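Local structure of peptidase, M20/M25/M40 family (Staphylococcus aureus, 4EWT) at residues K38-A41 against E42-G46; S213-V216 against T217-T221; V310-T313 against L314-N318. The protein probably hydrolyses amide bonds of N-acylated amino acids or related substrates, as a metal-dependent amidohydrolase of the M20 peptidase family with two manganese ions bound. One frame throughout, in Å; residues are numbered along the deposited sequence.

Three short helical stretches, two of them at helix ends, come in series along the chain, contact 1 on helix 34-43, contact 2 on helix 208-226 and contact 3 on helix 304-316. Contacts 1 and 3 both belong to the part of the molecule built on the eight-strand mixed sheet, which carries the two manganese ions, and their centres are about 31 Å apart. Contact 2 is on a helix packed on the separate antiparallel sheet; its centre lies about 53 Å from that of contact 1 and about 48 Å from that of contact 3. This matches the M20 plan of a catalytic domain interrupted by a smaller one, and among the three only contact 2 meets other subunits.

Contact 1: residues K38-A41 against E42-G46; sequences KYIA and EFYKG
I40 and Y44 form the close-packed side of this last turn of helix 34-43. Their side chains run alongside each other, and CG2 of I40 meets CE2 of Y44 at 4.1 Å. The ring of Y44 also draws near the backbone, its CD2 lying 3.3 Å from O of I40. CD2 of F43 lies over the centre of a face of the Y44 ring, 3.8 Å above its plane, on the side where O of I40 also lies, while CE1 of Y44 comes to the edge of the F43 ring. F43 reaches that place because its CG stands anti to the backbone N, chi1 173°. This buried side faces the core of the metal-binding domain: I40 touches I60 and H134, Y44 packs on V62, V132, L113 and A116, and F43 lies against I19 of helix 13-25. The turn belongs to helix 34-43, which lies against the mixed sheet of the M20 catalytic domain. Its backbone still keeps alpha-helical spacing here, N of E42 bonding to O of K38 at 3.0 Å, before K45 N turns back to O of E42 at 3.1 Å as the helix gives way to loop. The solvent side is looser. OE1 of E42 is modelled over one face of the Y39 ring, offset toward the rim, but the E42 side chain is doubtfully placed; the ring itself is stacked with Y22. Exposed K38 sends its chain away from the turn, while K45 brings CG no nearer than 3.9 Å to O of A41.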
ATOM      1  N   LYS A  38      40.166 -34.661  -3.202  1.00 51.65           N
ATOM      2  CA  LYS A  38      41.277 -35.576  -3.475  1.00 53.53           C
ATOM      3  C   LYS A  38      42.637 -34.921  -3.248  1.00 51.53           C
ATOM      4  O   LYS A  38      43.549 -35.564  -2.725  1.00 51.58           O
ATOM      5  CB  LYS A  38      41.189 -36.150  -4.890  1.00 57.42           C
ATOM      6  CG  LYS A  38      40.407 -37.458  -4.975  1.00 61.36           C
ATOM      7  CD  LYS A  38      40.218 -37.943  -6.423  1.00 66.57           C
ATOM      8  CE  LYS A  38      41.536 -38.322  -7.082  1.00 68.76           C
ATOM      9  NZ  LYS A  38      41.342 -39.160  -8.306  1.00 74.75           N
ATOM     10  N   TYR A  39      42.765 -33.652  -3.635  1.00 49.93           N
ATOM     11  CA  TYR A  39      43.993 -32.884  -3.421  1.00 48.43           C
ATOM     12  C   TYR A  39      44.338 -32.698  -1.933  1.00 45.46           C
ATOM     13  O   TYR A  39      45.505 -32.744  -1.548  1.00 45.17           O
ATOM     14  CB  TYR A  39      43.885 -31.525  -4.111  1.00 47.96           C
ATOM     15  CG  TYR A  39      45.076 -30.618  -3.883  1.00 47.59           C
ATOM     16  CD1 TYR A  39      46.173 -30.648  -4.743  1.00 50.37           C
ATOM     17  CD2 TYR A  39      45.105 -29.726  -2.812  1.00 45.36           C
ATOM     18  CE1 TYR A  39      47.265 -29.811  -4.544  1.00 49.31           C
ATOM     19  CE2 TYR A  39      46.191 -28.891  -2.604  1.00 44.64           C
ATOM     20  CZ  TYR A  39      47.263 -28.937  -3.473  1.00 46.52           C
ATOM     21  OH  TYR A  39      48.336 -28.108  -3.268  1.00 47.39           O
ATOM     22  N   ILE A  40      43.311 -32.478  -1.114  1.00 43.56           N
ATOM     23  CA  ILE A  40      43.471 -32.285   0.325  1.00 40.99           C
ATOM     24  C   ILE A  40      43.915 -33.585   1.003  1.00 41.77           C
ATOM     25  O   ILE A  40      44.846 -33.573   1.812  1.00 41.07           O
ATOM     26  CB  ILE A  40      42.163 -31.723   0.973  1.00 39.26           C
ATOM     27  CG1 ILE A  40      41.920 -30.279   0.520  1.00 37.82           C
ATOM     28  CG2 ILE A  40      42.222 -31.802   2.502  1.00 37.85           C
ATOM     29  CD1 ILE A  40      40.477 -29.801   0.694  1.00 37.78           C
ATOM     30  N   ALA A  41      43.262 -34.699   0.669  1.00 43.73           N
ATOM     31  CA  ALA A  41      43.658 -36.022   1.181  1.00 45.36           C
ATOM     32  C   ALA A  41      45.062 -36.412   0.706  1.00 46.27           C
ATOM     33  O   ALA A  41      45.826 -37.059   1.438  1.00 46.40           O
ATOM     34  CB  ALA A  41      42.644 -37.085   0.774  1.00 47.98           C
ATOM     35  N   GLU A  42      45.427 -36.021  -0.494  1.00 47.05           N
ATOM     36  CA  GLU A  42      46.750 -36.286  -0.972  1.00 47.97           C
ATOM     37  C   GLU A  42      47.775 -35.436  -0.281  1.00 45.07           C
ATOM     38  O   GLU A  42      48.862 -35.903  -0.081  1.00 45.62           O
ATOM     39  CB  GLU A  42      46.871 -36.113  -2.471  1.00 50.50           C
ATOM     40  CG  GLU A  42      46.552 -34.764  -2.891  1.00 51.25           C
ATOM     41  CD  GLU A  42      47.681 -33.979  -3.489  1.00 54.25           C
ATOM     42  OE1 GLU A  42      48.223 -33.099  -2.788  1.00 52.76           O
ATOM     43  OE2 GLU A  42      47.969 -34.189  -4.689  1.00 58.53           O
ATOM     44  N   PHE A  43      47.442 -34.202   0.077  1.00 42.12           N
ATOM     45  CA  PHE A  43      48.402 -33.363   0.809  1.00 39.64           C
ATOM     46  C   PHE A  43      48.939 -34.044   2.073  1.00 38.77           C
ATOM     47  O   PHE A  43      50.134 -33.947   2.380  1.00 38.28           O
ATOM     48  CB  PHE A  43      47.797 -31.992   1.149  1.00 37.40           C
ATOM     49  CG  PHE A  43      48.677 -31.136   2.037  1.00 35.22           C
ATOM     50  CD1 PHE A  43      49.614 -30.268   1.483  1.00 34.91           C
ATOM     51  CD2 PHE A  43      48.566 -31.205   3.428  1.00 32.81           C
ATOM     52  CE1 PHE A  43      50.426 -29.480   2.298  1.00 32.99           C
ATOM     53  CE2 PHE A  43      49.379 -30.430   4.253  1.00 30.87           C
ATOM     54  CZ  PHE A  43      50.308 -29.560   3.688  1.00 31.51           C
ATOM     55  N   TYR A  44      48.064 -34.736   2.796  1.00 38.27           N
ATOM     56  CA  TYR A  44      48.468 -35.358   4.058  1.00 38.16           C
ATOM     57  C   TYR A  44      49.246 -36.674   3.920  1.00 39.90           C
ATOM     58  O   TYR A  44      49.633 -37.271   4.925  1.00 39.79           O
ATOM     59  CB  TYR A  44      47.271 -35.513   5.001  1.00 37.38           C
ATOM     60  CG  TYR A  44      46.718 -34.189   5.471  1.00 35.78           C
ATOM     61  CD1 TYR A  44      47.417 -33.411   6.394  1.00 34.31           C
ATOM     62  CD2 TYR A  44      45.499 -33.709   4.993  1.00 35.67           C
ATOM     63  CE1 TYR A  44      46.927 -32.199   6.822  1.00 33.07           C
ATOM     64  CE2 TYR A  44      44.992 -32.489   5.425  1.00 32.58           C
ATOM     65  CZ  TYR A  44      45.715 -31.748   6.339  1.00 31.85           C
ATOM     66  OH  TYR A  44      45.255 -30.551   6.782  1.00 33.28           O
ATOM     67  N   LYS A  45      49.502 -37.101   2.699  1.00 42.03           N
ATOM     68  CA  LYS A  45      50.324 -38.289   2.450  1.00 44.78           C
ATOM     69  C   LYS A  45      51.739 -38.032   2.901  1.00 43.87           C
ATOM     70  O   LYS A  45      52.303 -37.026   2.584  1.00 42.47           O
ATOM     71  CB  LYS A  45      50.335 -38.672   0.981  1.00 47.40           C
ATOM     72  CG  LYS A  45      49.014 -39.006   0.379  1.00 49.92           C
ATOM     73  CD  LYS A  45      48.392 -40.196   0.971  1.00 52.84           C
ATOM     74  CE  LYS A  45      47.586 -40.905  -0.063  1.00 57.12           C
ATOM     75  NZ  LYS A  45      46.708 -41.930   0.512  1.00 59.50           N
ATOM     76  N   GLY A  46      52.273 -38.951   3.683  1.00 44.90           N
ATOM     77  CA  GLY A  46      53.641 -38.841   4.207  1.00 44.80           C
ATOM     78  C   GLY A  46      53.740 -38.029   5.482  1.00 43.06           C
ATOM     79  O   GLY A  46      54.829 -37.852   6.025  1.00 42.70           O
TER

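Contact 2: residues S213-V216 against T217-T221; sequences SYFV and TALQT
S213 to L219 turn through regular alpha-helical backbone, with T217 N bonding to S213 O at 3.2 Å, A218 N to Y214 O and L219 N to F215 O. The turn belongs to helix 208-226, one of the helices laid on the antiparallel sheet of the smaller domain in the M20 fold, and it takes part in subunit assembly. F215 and L219 form its inward side. The chains meet at a slant: CZ of the phenylalanine touches CD1 of the leucine at 3.9 Å and CE2 comes to 4.1 Å from CD2, so both methyls of the leucine lie on one side of the ring plane, near its CZ-CE2 end. The F215 ring gets there with CG anti to the backbone N (chi1 -180°). Both residues then pack on L277 of helix 264-285, and L219 continues onto V235 and I237 of strand 233-242. Another side of the helix faces neighbouring copies. V216 packs on S213 of the second subunit, and the Y214 hydroxyl is hydrogen-bonded to the backbone O of T217 of the third subunit; the Y214 ring also packs on Y214 of that subunit and of the fourth. A different polar feature sits within the turn itself. T217 holds OG1 between its own N and carbonyl carbon, chi1 65°, which turns the hydroxyl back along the helix to donate to O of Y214. That oxygen therefore takes two donors, A218 N at 2.9 Å and nearly in line with the C=O bond, and T217 OG1 at 2.6 Å, arriving with a C=O...donor angle of 122°.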
ATOM      1  N   SER A 213       0.486  -7.707  -4.965  1.00 10.34           N
ATOM      2  CA  SER A 213       1.059  -6.358  -4.809  1.00 10.40           C
ATOM      3  C   SER A 213       0.712  -5.753  -3.455  1.00 10.44           C
ATOM      4  O   SER A 213       1.557  -5.097  -2.842  1.00  9.65           O
ATOM      5  CB  SER A 213       0.576  -5.432  -5.912  1.00 10.27           C
ATOM      6  OG  SER A 213       1.209  -5.804  -7.136  1.00 12.50           O
ATOM      7  N   TYR A 214      -0.535  -5.948  -3.004  1.00 10.93           N
ATOM      8  CA  TYR A 214      -0.907  -5.495  -1.669  1.00 11.25           C
ATOM      9  C   TYR A 214      -0.116  -6.270  -0.630  1.00 11.12           C
ATOM     10  O   TYR A 214       0.379  -5.673   0.318  1.00 12.48           O
ATOM     11  CB  TYR A 214      -2.428  -5.555  -1.403  1.00 11.57           C
ATOM     12  CG  TYR A 214      -3.166  -4.306  -1.884  1.00 15.36           C
ATOM     13  CD1 TYR A 214      -3.294  -3.160  -1.070  1.00 17.04           C
ATOM     14  CD2 TYR A 214      -3.722  -4.259  -3.169  1.00 17.37           C
ATOM     15  CE1 TYR A 214      -3.982  -1.981  -1.553  1.00 16.61           C
ATOM     16  CE2 TYR A 214      -4.408  -3.111  -3.648  1.00 15.69           C
ATOM     17  CZ  TYR A 214      -4.535  -1.984  -2.853  1.00 15.80           C
ATOM     18  OH  TYR A 214      -5.213  -0.878  -3.368  1.00 11.81           O
ATOM     19  N   PHE A 215       0.035  -7.578  -0.815  1.00  9.93           N
ATOM     20  CA  PHE A 215       0.940  -8.352   0.036  1.00 10.93           C
ATOM     21  C   PHE A 215       2.375  -7.811   0.141  1.00 10.99           C
ATOM     22  O   PHE A 215       2.921  -7.790   1.238  1.00 10.96           O
ATOM     23  CB  PHE A 215       1.003  -9.822  -0.393  1.00 10.81           C
ATOM     24  CG  PHE A 215       1.927 -10.658   0.460  1.00 12.59           C
ATOM     25  CD1 PHE A 215       1.507 -11.136   1.705  1.00 12.98           C
ATOM     26  CD2 PHE A 215       3.198 -10.971   0.024  1.00 12.77           C
ATOM     27  CE1 PHE A 215       2.349 -11.908   2.506  1.00 13.84           C
ATOM     28  CE2 PHE A 215       4.049 -11.759   0.819  1.00 14.95           C
ATOM     29  CZ  PHE A 215       3.613 -12.223   2.067  1.00 14.11           C
ATOM     30  N   VAL A 216       2.981  -7.402  -0.983  1.00 10.50           N
ATOM     31  CA  VAL A 216       4.355  -6.882  -0.954  1.00 10.54           C
ATOM     32  C   VAL A 216       4.420  -5.597  -0.123  1.00 10.73           C
ATOM     33  O   VAL A 216       5.323  -5.467   0.693  1.00 10.27           O
ATOM     34  CB  VAL A 216       4.982  -6.708  -2.382  1.00 11.00           C
ATOM     35  CG1 VAL A 216       6.328  -6.011  -2.323  1.00 11.33           C
ATOM     36  CG2 VAL A 216       5.142  -8.091  -3.090  1.00 10.30           C
ATOM     37  N   THR A 217       3.451  -4.684  -0.301  1.00 10.43           N
ATOM     38  CA  THR A 217       3.384  -3.458   0.477  1.00 10.67           C
ATOM     39  C   THR A 217       3.178  -3.711   1.975  1.00 10.05           C
ATOM     40  O   THR A 217       3.850  -3.092   2.803  1.00  9.49           O
ATOM     41  CB  THR A 217       2.258  -2.495  -0.020  1.00 12.21           C
ATOM     42  OG1 THR A 217       0.979  -3.121   0.192  1.00 14.29           O
ATOM     43  CG2 THR A 217       2.441  -2.152  -1.497  1.00 12.76           C
ATOM     44  N   ALA A 218       2.254  -4.611   2.321  1.00  9.48           N
ATOM     45  CA  ALA A 218       2.013  -4.972   3.723  1.00  9.70           C
ATOM     46  C   ALA A 218       3.223  -5.672   4.375  1.00 10.02           C
ATOM     47  O   ALA A 218       3.470  -5.536   5.578  1.00  9.74           O
ATOM     48  CB  ALA A 218       0.751  -5.845   3.836  1.00 10.11           C
ATOM     49  N   LEU A 219       3.956  -6.449   3.585  1.00  9.83           N
ATOM     50  CA  LEU A 219       5.118  -7.171   4.085  1.00 10.28           C
ATOM     51  C   LEU A 219       6.208  -6.253   4.678  1.00 10.14           C
ATOM     52  O   LEU A 219       6.979  -6.684   5.536  1.00 10.14           O
ATOM     53  CB  LEU A 219       5.724  -7.997   2.966  1.00 10.73           C
ATOM     54  CG  LEU A 219       6.765  -9.061   3.334  1.00 12.33           C
ATOM     55  CD1 LEU A 219       6.135 -10.161   4.185  1.00 13.21           C
ATOM     56  CD2 LEU A 219       7.305  -9.619   2.058  1.00 10.62           C
ATOM     57  N   GLN A 220       6.261  -5.004   4.221  1.00  9.82           N
ATOM     58  CA  GLN A 220       7.288  -4.062   4.675  1.00 10.26           C
ATOM     59  C   GLN A 220       7.148  -3.771   6.172  1.00 11.41           C
ATOM     60  O   GLN A 220       8.117  -3.356   6.799  1.00 11.74           O
ATOM     61  CB  GLN A 220       7.234  -2.756   3.873  1.00 10.04           C
ATOM     62  CG  GLN A 220       7.362  -2.973   2.329  1.00 10.05           C
ATOM     63  CD  GLN A 220       8.428  -3.991   1.963  1.00 11.85           C
ATOM     64  OE1 GLN A 220       8.130  -5.015   1.321  1.00 12.75           O
ATOM     65  NE2 GLN A 220       9.669  -3.723   2.365  1.00 10.46           N
ATOM     66  N   THR A 221       5.951  -4.002   6.732  1.00 10.90           N
ATOM     67  CA  THR A 221       5.724  -3.794   8.157  1.00 11.14           C
ATOM     68  C   THR A 221       6.382  -4.833   9.037  1.00 11.51           C
ATOM     69  O   THR A 221       6.551  -4.592  10.225  1.00 12.27           O
ATOM     70  CB  THR A 221       4.231  -3.727   8.540  1.00 10.89           C
ATOM     71  OG1 THR A 221       3.579  -4.946   8.137  1.00 11.18           O
ATOM     72  CG2 THR A 221       3.556  -2.510   7.906  1.00 10.48           C
TER

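Contact 3: residues V310-T313 against L314-N318; sequences VAKT and LKEAN
V310 and L314 run alongside one another on the buried side, CG1 of the valine meeting CD1 of the leucine at 3.9 Å. The leucine is folded over the backbone as well: its CG sits 3.3 Å from O of V310, the same oxygen that accepts from L314 N at 3.1 Å. On the exposed side K312 and E316 form a slanting pair. The lysine is fully extended, its CG anti to the backbone N (chi1 172°), and its methylenes pass the carboxylate, with CE 3.3 Å from OE2 of E316. NZ remains 4.5 Å from that oxygen, too far for a salt bridge, though the opposite charges probably still attract. A311 offers K315 a backbone hold, K315 N to A311 O at 3.2 Å, with the donor 36° out of the carbonyl plane. The lysine chain bends at its third torsion, -100°, which brings CE to 3.3 Å from the same oxygen, and NZ makes a weak hydrogen bond to Y176 OH. T313 is steadied one turn back, its OG1 hydrogen-bonded to O of Y309. Beyond this shell the buried side of helix 304-316 lies on the mixed-sheet domain, where L314 touches A379 and V383 of helix 372-386 and V323 of strand 322-325, an outermost strand of that sheet.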
ATOM      1  N   VAL A 310      39.558 -16.803  23.237  1.00 44.02           N
ATOM      2  CA  VAL A 310      40.324 -16.722  21.989  1.00 44.02           C
ATOM      3  C   VAL A 310      40.996 -15.357  21.824  1.00 44.68           C
ATOM      4  O   VAL A 310      42.185 -15.275  21.501  1.00 45.68           O
ATOM      5  CB  VAL A 310      39.456 -17.082  20.746  1.00 42.31           C
ATOM      6  CG1 VAL A 310      40.137 -16.652  19.452  1.00 41.94           C
ATOM      7  CG2 VAL A 310      39.149 -18.573  20.723  1.00 41.52           C
ATOM      8  N   ALA A 311      40.233 -14.297  22.065  1.00 44.37           N
ATOM      9  CA  ALA A 311      40.746 -12.938  21.991  1.00 45.39           C
ATOM     10  C   ALA A 311      41.780 -12.639  23.082  1.00 47.59           C
ATOM     11  O   ALA A 311      42.721 -11.873  22.854  1.00 48.23           O
ATOM     12  CB  ALA A 311      39.611 -11.956  22.069  1.00 44.43           C
ATOM     13  N   LYS A 312      41.591 -13.234  24.262  1.00 48.74           N
ATOM     14  CA  LYS A 312      42.507 -13.044  25.386  1.00 50.97           C
ATOM     15  C   LYS A 312      43.845 -13.698  25.052  1.00 52.55           C
ATOM     16  O   LYS A 312      44.906 -13.083  25.203  1.00 53.75           O
ATOM     17  CB  LYS A 312      41.916 -13.631  26.679  1.00 51.37           C
ATOM     18  CG  LYS A 312      42.874 -13.661  27.877  1.00 53.73           C
ATOM     19  CD  LYS A 312      42.209 -14.219  29.135  1.00 55.03           C
ATOM     20  CE  LYS A 312      43.135 -14.099  30.339  1.00 58.94           C
ATOM     21  NZ  LYS A 312      42.489 -14.521  31.618  1.00 60.83           N
ATOM     22  N   THR A 313      43.775 -14.939  24.576  1.00 52.62           N
ATOM     23  CA  THR A 313      44.950 -15.717  24.203  1.00 54.01           C
ATOM     24  C   THR A 313      45.768 -15.013  23.117  1.00 54.49           C
ATOM     25  O   THR A 313      46.990 -14.927  23.212  1.00 55.79           O
ATOM     26  CB  THR A 313      44.539 -17.130  23.728  1.00 53.56           C
ATOM     27  OG1 THR A 313      43.784 -17.787  24.756  1.00 53.41           O
ATOM     28  CG2 THR A 313      45.746 -17.962  23.389  1.00 54.54           C
ATOM     29  N   LEU A 314      45.087 -14.490  22.099  1.00 53.55           N
ATOM     30  CA  LEU A 314      45.770 -13.866  20.965  1.00 54.33           C
ATOM     31  C   LEU A 314      46.425 -12.531  21.315  1.00 55.95           C
ATOM     32  O   LEU A 314      47.468 -12.189  20.761  1.00 57.26           O
ATOM     33  CB  LEU A 314      44.824 -13.700  19.774  1.00 52.48           C
ATOM     34  CG  LEU A 314      44.358 -14.967  19.053  1.00 51.51           C
ATOM     35  CD1 LEU A 314      43.225 -14.638  18.086  1.00 50.27           C
ATOM     36  CD2 LEU A 314      45.509 -15.645  18.328  1.00 52.30           C
ATOM     37  N   LYS A 315      45.807 -11.782  22.226  1.00 56.36           N
ATOM     38  CA  LYS A 315      46.356 -10.502  22.665  1.00 57.80           C
ATOM     39  C   LYS A 315      47.571 -10.711  23.567  1.00 60.10           C
ATOM     40  O   LYS A 315      48.518  -9.927  23.535  1.00 61.43           O
ATOM     41  CB  LYS A 315      45.281  -9.652  23.356  1.00 56.93           C
ATOM     42  CG  LYS A 315      44.370  -8.900  22.378  1.00 55.59           C
ATOM     43  CD  LYS A 315      43.334  -8.024  23.084  1.00 54.51           C
ATOM     44  CE  LYS A 315      41.961  -8.687  23.142  1.00 53.04           C
ATOM     45  NZ  LYS A 315      40.967  -7.916  23.950  1.00 51.52           N
ATOM     46  N   GLU A 316      47.546 -11.795  24.340  1.00 61.00           N
ATOM     47  CA  GLU A 316      48.612 -12.117  25.292  1.00 63.29           C
ATOM     48  C   GLU A 316      49.822 -12.831  24.685  1.00 64.78           C
ATOM     49  O   GLU A 316      50.829 -13.040  25.368  1.00 66.36           O
ATOM     50  CB  GLU A 316      48.056 -12.960  26.433  1.00 63.29           C
ATOM     51  CG  GLU A 316      47.319 -12.166  27.484  1.00 63.71           C
ATOM     52  CD  GLU A 316      46.776 -13.045  28.593  1.00 65.04           C
ATOM     53  OE1 GLU A 316      47.206 -14.217  28.692  1.00 66.23           O
ATOM     54  OE2 GLU A 316      45.919 -12.566  29.367  1.00 64.99           O
ATOM     55  N   ALA A 317      49.720 -13.216  23.417  1.00 64.36           N
ATOM     56  CA  ALA A 317      50.826 -13.883  22.724  1.00 65.91           C
ATOM     57  C   ALA A 317      51.772 -12.885  22.057  1.00 67.07           C
ATOM     58  O   ALA A 317      52.916 -13.223  21.753  1.00 68.60           O
ATOM     59  CB  ALA A 317      50.291 -14.867  21.702  1.00 64.71           C
ATOM     60  N   ASN A 318      51.291 -11.683  21.841  1.00 66.89           N
ATOM     61  CA  ASN A 318      52.060 -10.684  21.167  1.00 68.04           C
ATOM     62  C   ASN A 318      52.626 -10.935  19.807  1.00 68.47           C
ATOM     63  O   ASN A 318      53.824 -11.030  19.663  1.00 69.97           O
ATOM     64  CB  ASN A 318      53.267 -10.332  22.010  1.00 68.66           C
ATOM     65  CG  ASN A 318      52.985  -9.247  23.012  1.00 68.97           C
ATOM     66  OD1 ASN A 318      52.613  -8.131  22.652  1.00 68.51           O
ATOM     67  ND2 ASN A 318      53.178  -9.562  24.290  1.00 69.89           N
TER